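Local coordinates for protein chromosome-partitioning ATPase Soj (Thermus thermophilus, PDB 1WCV) that hydrolyses ATP and, in its ATP-bound state, cooperatively binds DNA to form nucleoprotein filaments, probably in chromosome partitioning, at residues A[37-43]-A[112-118]. Residues are numbered along the deposited sequence; the frame is centred on the assembly and turned at random.
Sequences RVLLVDL and YDLVLLD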
ATOM      1  N   ARG A  37       5.298   7.099  22.069  1.00 30.52           N
ATOM      2  CA  ARG A  37       6.479   6.885  22.903  1.00 28.80           C
ATOM      3  C   ARG A  37       6.876   5.472  22.501  1.00 26.56           C
ATOM      4  O   ARG A  37       6.128   4.528  22.742  1.00 25.99           O
ATOM      5  CB  ARG A  37       6.132   6.902  24.392  1.00 34.78           C
ATOM      6  CG  ARG A  37       5.490   8.181  24.891  1.00 44.30           C
ATOM      7  CD  ARG A  37       5.506   8.217  26.410  1.00 50.89           C
ATOM      8  NE  ARG A  37       4.442   9.055  26.950  1.00 60.02           N
ATOM      9  CZ  ARG A  37       3.152   8.741  26.902  1.00 63.05           C
ATOM     10  NH1 ARG A  37       2.246   9.561  27.415  1.00 65.27           N
ATOM     11  NH2 ARG A  37       2.768   7.601  26.346  1.00 64.11           N
ATOM     12  N   VAL A  38       8.046   5.327  21.896  1.00 21.71           N
ATOM     13  CA  VAL A  38       8.474   4.023  21.413  1.00 22.44           C
ATOM     14  C   VAL A  38       9.795   3.504  21.947  1.00 20.41           C
ATOM     15  O   VAL A  38      10.779   4.236  22.043  1.00 19.99           O
ATOM     16  CB  VAL A  38       8.557   4.047  19.872  1.00 19.97           C
ATOM     17  CG1 VAL A  38       9.071   2.714  19.339  1.00 21.87           C
ATOM     18  CG2 VAL A  38       7.193   4.383  19.293  1.00 22.76           C
ATOM     19  N   LEU A  39       9.803   2.216  22.273  1.00 21.12           N
ATOM     20  CA  LEU A  39      10.998   1.544  22.749  1.00 20.22           C
ATOM     21  C   LEU A  39      11.360   0.453  21.741  1.00 19.43           C
ATOM     22  O   LEU A  39      10.525  -0.377  21.392  1.00 21.20           O
ATOM     23  CB  LEU A  39      10.753   0.894  24.113  1.00 23.88           C
ATOM     24  CG  LEU A  39      11.904   0.016  24.607  1.00 23.13           C
ATOM     25  CD1 LEU A  39      13.159   0.859  24.800  1.00 24.74           C
ATOM     26  CD2 LEU A  39      11.504  -0.652  25.908  1.00 26.61           C
ATOM     27  N   LEU A  40      12.590   0.488  21.246  1.00 18.42           N
ATOM     28  CA  LEU A  40      13.064  -0.531  20.320  1.00 17.59           C
ATOM     29  C   LEU A  40      14.060  -1.352  21.115  1.00 20.70           C
ATOM     30  O   LEU A  40      15.007  -0.805  21.683  1.00 19.15           O
ATOM     31  CB  LEU A  40      13.772   0.084  19.113  1.00 18.51           C
ATOM     32  CG  LEU A  40      14.460  -0.902  18.160  1.00 18.07           C
ATOM     33  CD1 LEU A  40      13.428  -1.848  17.557  1.00 20.28           C
ATOM     34  CD2 LEU A  40      15.194  -0.141  17.061  1.00 15.36           C
ATOM     35  N   VAL A  41      13.837  -2.662  21.161  1.00 18.72           N
ATOM     36  CA  VAL A  41      14.720  -3.563  21.884  1.00 19.00           C
ATOM     37  C   VAL A  41      15.461  -4.466  20.911  1.00 21.12           C
ATOM     38  O   VAL A  41      14.841  -5.205  20.143  1.00 20.09           O
ATOM     39  CB  VAL A  41      13.925  -4.451  22.864  1.00 20.12           C
ATOM     40  CG1 VAL A  41      14.878  -5.322  23.660  1.00 21.91           C
ATOM     41  CG2 VAL A  41      13.075  -3.590  23.792  1.00 20.05           C
ATOM     42  N   ASP A  42      16.786  -4.386  20.932  1.00 20.29           N
ATOM     43  CA  ASP A  42      17.613  -5.221  20.072  1.00 20.35           C
ATOM     44  C   ASP A  42      17.821  -6.533  20.823  1.00 22.97           C
ATOM     45  O   ASP A  42      18.499  -6.561  21.853  1.00 23.08           O
ATOM     46  CB  ASP A  42      18.968  -4.555  19.814  1.00 19.96           C
ATOM     47  CG  ASP A  42      19.759  -5.247  18.712  1.00 20.94           C
ATOM     48  OD1 ASP A  42      19.376  -6.372  18.320  1.00 20.33           O
ATOM     49  OD2 ASP A  42      20.768  -4.675  18.239  1.00 22.23           O
ATOM     50  N   LEU A  43      17.229  -7.612  20.321  1.00 20.33           N
ATOM     51  CA  LEU A  43      17.366  -8.911  20.974  1.00 23.45           C
ATOM     52  C   LEU A  43      18.336  -9.832  20.244  1.00 23.64           C
ATOM     53  O   LEU A  43      18.454 -11.012  20.579  1.00 23.98           O
ATOM     54  CB  LEU A  43      15.998  -9.595  21.084  1.00 21.60           C
ATOM     55  CG  LEU A  43      14.971  -8.949  22.013  1.00 23.04           C
ATOM     56  CD1 LEU A  43      13.644  -9.691  21.920  1.00 20.81           C
ATOM     57  CD2 LEU A  43      15.495  -8.982  23.443  1.00 25.19           C
ATOM     58  N   TYR A 112       5.666   3.096  27.826  1.00 34.83           N
ATOM     59  CA  TYR A 112       5.671   3.292  26.381  1.00 30.88           C
ATOM     60  C   TYR A 112       4.338   2.941  25.727  1.00 29.47           C
ATOM     61  O   TYR A 112       3.561   2.146  26.254  1.00 29.13           O
ATOM     62  CB  TYR A 112       6.782   2.448  25.747  1.00 31.13           C
ATOM     63  CG  TYR A 112       8.177   2.849  26.166  1.00 31.42           C
ATOM     64  CD1 TYR A 112       8.799   3.964  25.610  1.00 31.48           C
ATOM     65  CD2 TYR A 112       8.868   2.130  27.146  1.00 31.40           C
ATOM     66  CE1 TYR A 112      10.070   4.356  26.014  1.00 29.39           C
ATOM     67  CE2 TYR A 112      10.142   2.513  27.560  1.00 30.21           C
ATOM     68  CZ  TYR A 112      10.736   3.628  26.990  1.00 31.71           C
ATOM     69  OH  TYR A 112      11.991   4.019  27.394  1.00 29.38           O
ATOM     70  N   ASP A 113       4.075   3.557  24.581  1.00 24.73           N
ATOM     71  CA  ASP A 113       2.861   3.277  23.828  1.00 26.11           C
ATOM     72  C   ASP A 113       3.110   2.005  23.023  1.00 22.85           C
ATOM     73  O   ASP A 113       2.256   1.127  22.951  1.00 24.04           O
ATOM     74  CB  ASP A 113       2.547   4.412  22.849  1.00 28.07           C
ATOM     75  CG  ASP A 113       2.135   5.687  23.544  1.00 30.09           C
ATOM     76  OD1 ASP A 113       1.164   5.640  24.326  1.00 31.52           O
ATOM     77  OD2 ASP A 113       2.777   6.731  23.300  1.00 31.04           O
ATOM     78  N   LEU A 114       4.297   1.925  22.426  1.00 24.12           N
ATOM     79  CA  LEU A 114       4.676   0.783  21.597  1.00 22.51           C
ATOM     80  C   LEU A 114       6.098   0.295  21.858  1.00 22.02           C
ATOM     81  O   LEU A 114       7.026   1.090  22.039  1.00 23.29           O
ATOM     82  CB  LEU A 114       4.554   1.155  20.119  1.00 20.07           C
ATOM     83  CG  LEU A 114       3.204   1.674  19.630  1.00 25.71           C
ATOM     84  CD1 LEU A 114       3.376   2.282  18.254  1.00 21.33           C
ATOM     85  CD2 LEU A 114       2.183   0.547  19.601  1.00 25.76           C
ATOM     86  N   VAL A 115       6.262  -1.023  21.859  1.00 18.95           N
ATOM     87  CA  VAL A 115       7.562  -1.639  22.083  1.00 19.12           C
ATOM     88  C   VAL A 115       7.866  -2.580  20.918  1.00 15.73           C
ATOM     89  O   VAL A 115       7.107  -3.509  20.661  1.00 19.52           O
ATOM     90  CB  VAL A 115       7.567  -2.454  23.389  1.00 17.30           C
ATOM     91  CG1 VAL A 115       8.976  -2.975  23.669  1.00 19.99           C
ATOM     92  CG2 VAL A 115       7.064  -1.589  24.542  1.00 19.95           C
ATOM     93  N   LEU A 116       8.956  -2.316  20.206  1.00 14.07           N
ATOM     94  CA  LEU A 116       9.349  -3.152  19.067  1.00 14.33           C
ATOM     95  C   LEU A 116      10.505  -4.048  19.481  1.00 16.05           C
ATOM     96  O   LEU A 116      11.489  -3.577  20.043  1.00 17.58           O
ATOM     97  CB  LEU A 116       9.773  -2.282  17.874  1.00 18.36           C
ATOM     98  CG  LEU A 116       8.661  -1.695  16.991  1.00 19.67           C
ATOM     99  CD1 LEU A 116       7.638  -0.955  17.835  1.00 21.95           C
ATOM    100  CD2 LEU A 116       9.282  -0.751  15.963  1.00 19.12           C
ATOM    101  N   LEU A 117      10.386  -5.341  19.199  1.00 15.49           N
ATOM    102  CA  LEU A 117      11.438  -6.290  19.560  1.00 16.28           C
ATOM    103  C   LEU A 117      12.086  -6.862  18.312  1.00 16.90           C
ATOM    104  O   LEU A 117      11.459  -7.641  17.603  1.00 18.23           O
ATOM    105  CB  LEU A 117      10.843  -7.435  20.375  1.00 15.93           C
ATOM    106  CG  LEU A 117       9.947  -7.073  21.556  1.00 18.62           C
ATOM    107  CD1 LEU A 117       9.233  -8.324  22.049  1.00 23.35           C
ATOM    108  CD2 LEU A 117      10.785  -6.439  22.664  1.00 22.19           C
ATOM    109  N   ASP A 118      13.330  -6.478  18.041  1.00 18.86           N
ATOM    110  CA  ASP A 118      14.036  -6.987  16.870  1.00 17.80           C
ATOM    111  C   ASP A 118      14.643  -8.338  17.227  1.00 17.64           C
ATOM    112  O   ASP A 118      15.728  -8.408  17.795  1.00 17.10           O
ATOM    113  CB  ASP A 118      15.126  -6.008  16.428  1.00 17.54           C
ATOM    114  CG  ASP A 118      15.716  -6.370  15.079  1.00 20.59           C
ATOM    115  OD1 ASP A 118      15.015  -7.040  14.284  1.00 23.09           O
ATOM    116  OD2 ASP A 118      16.871  -5.979  14.799  1.00 24.34           O
TER
HETATM  117  O   HOH W   1      19.271  -6.505  15.652  1.00 21.78           O
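Leu39 bonds through its backbone to Leu114 and Leu116, pairing strand 38-42 in parallel with strand 114-118 inside the central sheet of a ParA-family P-loop NTPase; strand 80-83 flanks 38-42 on its other side. The backbones follow the alternating parallel pattern: Leu39 and Val41 each donate and accept, reaching Leu114 O, Leu116 N, Leu116 O and Asp118 N in turn. Arg37 O begins the ladder by accepting two amides, Asp113 N and the straighter Leu114 N, and Leu43 N ends it on Asp118 O.

Charge marks the N-terminal end. Asp113 OD2 takes the Arg37 backbone N-H through its anti lone pair at 2.8 Å, almost linearly (176°), and also forms a salt bridge with Arg37 NH2 at 3.2 Å. One carboxylate oxygen thus meets both the main chain and the exposed guanidinium, whose plane is turned 36° from that of the carboxylate.

Apolar contacts line both faces. Leu39 CB sits over the centre of the Tyr112 ring, 3.6 Å from its centroid, a CH-pi contact, while Leu39 CD2 reaches Tyr112 CE2. With CG anti to the carbonyl carbon (chi1 -64°), Tyr112 lays its ring across Leu39 and sends OH to His81 of strand 80-83; an alanine here would probably strip the ring from over Leu39 CB and leave His81 ND1 without the hydroxyl. Further along this face, Val41 CB lies 3.7 Å from Leu117 CD2, the two side chains pointing the same way. On the other face, packed against helix 18-33, Leu40 CD1 meets Leu116 CB at 3.7 Å.

The C-terminal end opens on the nucleotide site: Asp118 OD1 forms a salt bridge with ATP-binding Lys20, OD2 a hydrogen bond with Thr21, which binds ATP and magnesium, and Asp42 bonds to Thr50. A water hydrogen-bonds to both acids, bridging Asp42 OD1 and Asp118 OD2, 4.3 Å apart.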